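Local coordinates for lipoprotein (Streptococcus pneumoniae, PDB 3CX3), which probably captures zinc outside the cell and passes it to an ABC transporter, as a lipoprotein of the zinc-uptake component A family, at residues A[85-97]-A[127-139]. Sequence-based numbering, arbitrary orientation.
Sequences VKVLEASEGMTLE and KAGEEAQIIADKL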
# COMPACT_ATOMS: atom_id res chain seq x y z
N VAL A 85 -6.17 -7.97 -22.74
CA VAL A 85 -5.56 -7.85 -21.42
C VAL A 85 -6.16 -8.86 -20.47
O VAL A 85 -7.36 -9.14 -20.51
CB VAL A 85 -5.75 -6.47 -20.76
CG1 VAL A 85 -4.54 -5.58 -20.97
CG2 VAL A 85 -7.02 -5.79 -21.22
N LYS A 86 -5.29 -9.42 -19.64
CA LYS A 86 -5.72 -10.12 -18.46
C LYS A 86 -5.73 -9.05 -17.39
O LYS A 86 -4.70 -8.45 -17.09
CB LYS A 86 -4.74 -11.24 -18.13
CG LYS A 86 -4.04 -11.82 -19.37
CD LYS A 86 -5.04 -12.21 -20.48
CE LYS A 86 -4.34 -12.92 -21.66
NZ LYS A 86 -3.55 -12.02 -22.57
N VAL A 87 -6.91 -8.76 -16.86
CA VAL A 87 -7.04 -7.77 -15.81
C VAL A 87 -7.05 -8.56 -14.51
O VAL A 87 -7.87 -9.46 -14.33
CB VAL A 87 -8.33 -6.90 -15.95
CG1 VAL A 87 -8.26 -5.66 -15.06
CG2 VAL A 87 -8.55 -6.47 -17.38
N LEU A 88 -6.13 -8.22 -13.62
CA LEU A 88 -5.90 -9.01 -12.39
C LEU A 88 -6.02 -8.18 -11.11
O LEU A 88 -5.24 -7.25 -10.88
CB LEU A 88 -4.54 -9.74 -12.47
CG LEU A 88 -4.43 -10.71 -13.68
CD1 LEU A 88 -3.07 -11.34 -13.78
CD2 LEU A 88 -5.50 -11.80 -13.63
N GLU A 89 -7.00 -8.52 -10.27
CA GLU A 89 -7.19 -7.87 -8.96
C GLU A 89 -6.38 -8.68 -7.96
O GLU A 89 -6.73 -9.82 -7.66
CB GLU A 89 -8.68 -7.79 -8.57
CG GLU A 89 -8.98 -6.83 -7.40
CD GLU A 89 -10.34 -7.09 -6.68
OE1 GLU A 89 -10.99 -6.14 -6.22
OE2 GLU A 89 -10.79 -8.23 -6.55
N ALA A 90 -5.29 -8.09 -7.47
CA ALA A 90 -4.26 -8.81 -6.74
C ALA A 90 -4.67 -9.17 -5.34
O ALA A 90 -4.10 -10.09 -4.74
CB ALA A 90 -2.95 -8.03 -6.74
N SER A 91 -5.67 -8.47 -4.80
CA SER A 91 -6.17 -8.78 -3.47
C SER A 91 -7.47 -9.55 -3.54
O SER A 91 -8.17 -9.66 -2.53
CB SER A 91 -6.39 -7.50 -2.66
OG SER A 91 -7.42 -6.69 -3.23
N GLU A 92 -7.80 -10.08 -4.71
CA GLU A 92 -9.10 -10.69 -4.89
C GLU A 92 -9.28 -11.88 -3.96
O GLU A 92 -8.43 -12.76 -3.88
CB GLU A 92 -9.29 -11.10 -6.33
CG GLU A 92 -10.72 -11.42 -6.71
CD GLU A 92 -10.78 -12.19 -8.00
OE1 GLU A 92 -11.84 -12.18 -8.65
OE2 GLU A 92 -9.75 -12.79 -8.36
N GLY A 93 -10.40 -11.88 -3.24
CA GLY A 93 -10.66 -12.87 -2.20
C GLY A 93 -10.25 -12.41 -0.82
O GLY A 93 -10.90 -12.78 0.16
N MSE A 94 -9.17 -11.63 -0.72
CA MSE A 94 -8.68 -11.13 0.59
C MSE A 94 -9.71 -10.30 1.33
O MSE A 94 -10.26 -9.35 0.79
CB MSE A 94 -7.43 -10.28 0.42
CG MSE A 94 -6.21 -11.08 0.01
SE MSE A 94 -4.72 -9.87 -0.03
CE MSE A 94 -4.75 -9.17 1.78
N THR A 95 -9.94 -10.67 2.58
CA THR A 95 -11.03 -10.10 3.35
C THR A 95 -10.54 -8.79 3.97
O THR A 95 -9.59 -8.79 4.75
CB THR A 95 -11.58 -11.12 4.42
OG1 THR A 95 -11.35 -10.66 5.75
CG2 THR A 95 -10.91 -12.49 4.26
N LEU A 96 -11.19 -7.68 3.61
CA LEU A 96 -10.83 -6.32 4.09
C LEU A 96 -11.70 -5.84 5.25
O LEU A 96 -12.92 -6.03 5.25
CB LEU A 96 -10.88 -5.28 2.96
CG LEU A 96 -10.23 -5.45 1.58
CD1 LEU A 96 -10.66 -4.33 0.66
CD2 LEU A 96 -8.72 -5.52 1.64
N GLU A 97 -11.08 -5.17 6.21
CA GLU A 97 -11.83 -4.64 7.36
C GLU A 97 -12.60 -3.36 7.00
O GLU A 97 -12.09 -2.49 6.29
CB GLU A 97 -10.95 -4.50 8.63
CG GLU A 97 -9.95 -3.32 8.69
CD GLU A 97 -8.75 -3.55 9.66
OE1 GLU A 97 -7.86 -2.67 9.71
OE2 GLU A 97 -8.69 -4.60 10.35
N LYS A 127 -0.00 -9.84 5.02
CA LYS A 127 -0.97 -9.55 3.98
C LYS A 127 -0.31 -9.11 2.70
O LYS A 127 -0.85 -9.32 1.61
CB LYS A 127 -2.00 -8.52 4.45
CG LYS A 127 -2.91 -9.08 5.56
CD LYS A 127 -3.95 -8.07 5.99
CE LYS A 127 -4.78 -8.57 7.15
NZ LYS A 127 -5.74 -9.63 6.73
N ALA A 128 0.87 -8.51 2.79
CA ALA A 128 1.63 -8.31 1.59
C ALA A 128 1.88 -9.74 1.07
O ALA A 128 1.59 -10.05 -0.08
CB ALA A 128 2.92 -7.58 1.87
N GLY A 129 2.36 -10.61 1.95
CA GLY A 129 2.59 -12.02 1.62
C GLY A 129 1.48 -12.69 0.85
O GLY A 129 1.70 -13.19 -0.26
N GLU A 130 0.27 -12.70 1.42
CA GLU A 130 -0.87 -13.32 0.73
C GLU A 130 -1.18 -12.74 -0.65
O GLU A 130 -1.68 -13.45 -1.53
CB GLU A 130 -2.14 -13.44 1.60
CG GLU A 130 -2.34 -12.46 2.72
CD GLU A 130 -3.16 -13.08 3.88
OE1 GLU A 130 -2.59 -13.31 4.98
OE2 GLU A 130 -4.37 -13.37 3.65
N GLU A 131 -0.83 -11.47 -0.85
CA GLU A 131 -1.15 -10.78 -2.09
C GLU A 131 -0.14 -11.11 -3.16
O GLU A 131 -0.48 -11.14 -4.35
CB GLU A 131 -1.22 -9.27 -1.87
CG GLU A 131 -2.08 -8.59 -2.91
CD GLU A 131 -2.13 -7.10 -2.75
OE1 GLU A 131 -2.02 -6.61 -1.61
OE2 GLU A 131 -2.29 -6.41 -3.77
N ALA A 132 1.11 -11.35 -2.74
CA ALA A 132 2.18 -11.91 -3.58
C ALA A 132 1.78 -13.24 -4.20
O ALA A 132 1.96 -13.45 -5.40
CB ALA A 132 3.43 -12.10 -2.74
N GLN A 133 1.25 -14.14 -3.35
CA GLN A 133 0.70 -15.44 -3.76
C GLN A 133 -0.36 -15.34 -4.86
O GLN A 133 -0.19 -15.89 -5.95
CB GLN A 133 0.09 -16.17 -2.55
CG GLN A 133 0.94 -17.23 -1.95
CD GLN A 133 0.76 -18.57 -2.63
OE1 GLN A 133 1.23 -18.77 -3.74
NE2 GLN A 133 0.06 -19.50 -1.96
N ILE A 134 -1.45 -14.63 -4.55
CA ILE A 134 -2.52 -14.39 -5.52
C ILE A 134 -1.92 -13.96 -6.84
O ILE A 134 -2.31 -14.46 -7.89
CB ILE A 134 -3.52 -13.31 -5.05
CG1 ILE A 134 -4.08 -13.65 -3.67
CG2 ILE A 134 -4.63 -13.18 -6.09
CD1 ILE A 134 -4.92 -12.56 -2.98
N ILE A 135 -0.95 -13.06 -6.77
CA ILE A 135 -0.30 -12.54 -7.97
C ILE A 135 0.32 -13.69 -8.75
O ILE A 135 0.02 -13.87 -9.95
CB ILE A 135 0.73 -11.43 -7.64
CG1 ILE A 135 -0.01 -10.14 -7.24
CG2 ILE A 135 1.70 -11.21 -8.80
CD1 ILE A 135 0.88 -8.98 -6.81
N ALA A 136 1.16 -14.47 -8.07
CA ALA A 136 1.82 -15.61 -8.70
C ALA A 136 0.78 -16.56 -9.29
O ALA A 136 0.88 -16.90 -10.45
CB ALA A 136 2.73 -16.33 -7.71
N ASP A 137 -0.22 -16.95 -8.50
CA ASP A 137 -1.31 -17.81 -8.99
C ASP A 137 -1.91 -17.33 -10.31
O ASP A 137 -1.91 -18.06 -11.33
CB ASP A 137 -2.41 -17.96 -7.94
CG ASP A 137 -1.96 -18.78 -6.73
OD1 ASP A 137 -2.81 -19.07 -5.86
OD2 ASP A 137 -0.77 -19.14 -6.65
N LYS A 138 -2.42 -16.10 -10.30
CA LYS A 138 -3.07 -15.53 -11.47
C LYS A 138 -2.07 -15.40 -12.61
O LYS A 138 -2.38 -15.74 -13.75
CB LYS A 138 -3.70 -14.17 -11.15
CG LYS A 138 -4.86 -14.22 -10.17
CD LYS A 138 -5.30 -12.80 -9.80
CE LYS A 138 -6.79 -12.67 -9.53
NZ LYS A 138 -7.34 -13.65 -8.53
N LEU A 139 -0.87 -14.92 -12.29
CA LEU A 139 0.22 -14.89 -13.27
C LEU A 139 0.51 -16.29 -13.81
O LEU A 139 0.72 -16.45 -15.03
CB LEU A 139 1.48 -14.25 -12.71
CG LEU A 139 1.83 -12.84 -13.23
CD1 LEU A 139 0.59 -11.94 -13.32
CD2 LEU A 139 2.95 -12.15 -12.42
O HOH W 1 -6.93 -9.40 4.16
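The carboxylate of E92 is met end-on by K138, whose NZ lies nearly in line with the CD-OE2 bond and forms a salt bridge of 2.6 Å. A90 CB meets the edge of the E131 carboxylate at OE2 (3.4 Å), while S91 CB lies over one face, 4.3 Å from CD; OE2 also accepts a hydrogen bond from H65. The contact joins edge strand 86-89, and the turns after it, to the nearly antiparallel (160°) helix 125-142, in one lobe of the two-lobed substrate-binding protein of a metal ABC transporter. Two overlapping beta turns, type I E89-E92 and type II S91-M94, carry the chain along the helix; G93, third in the type II turn, has a positive phi (95°), where a CB would crowd E92 O.

At the strand, L88 CD1 touches L139 CD1 at 3.7 Å, and the methylenes of K138 run antiparallel to the L88 side chain before bends at chi3 and chi4 bring the ammonium to E92. A90 is small enough for the turn to come close: its CB rests on I135 CG1, and its carbonyl O is approached by E131 CG and I134 CD1. Selenomethionine M94, flexible and apolar, lies across E131, its SE 4.0 Å from E131 CB and its CG 3.6 Å from I134 CD1. Its chi3 turn (57°) lays CE against K127 CB at 3.9 Å. K127 NZ donates to a water that hydrogen-bonds T95 O at 2.8 Å.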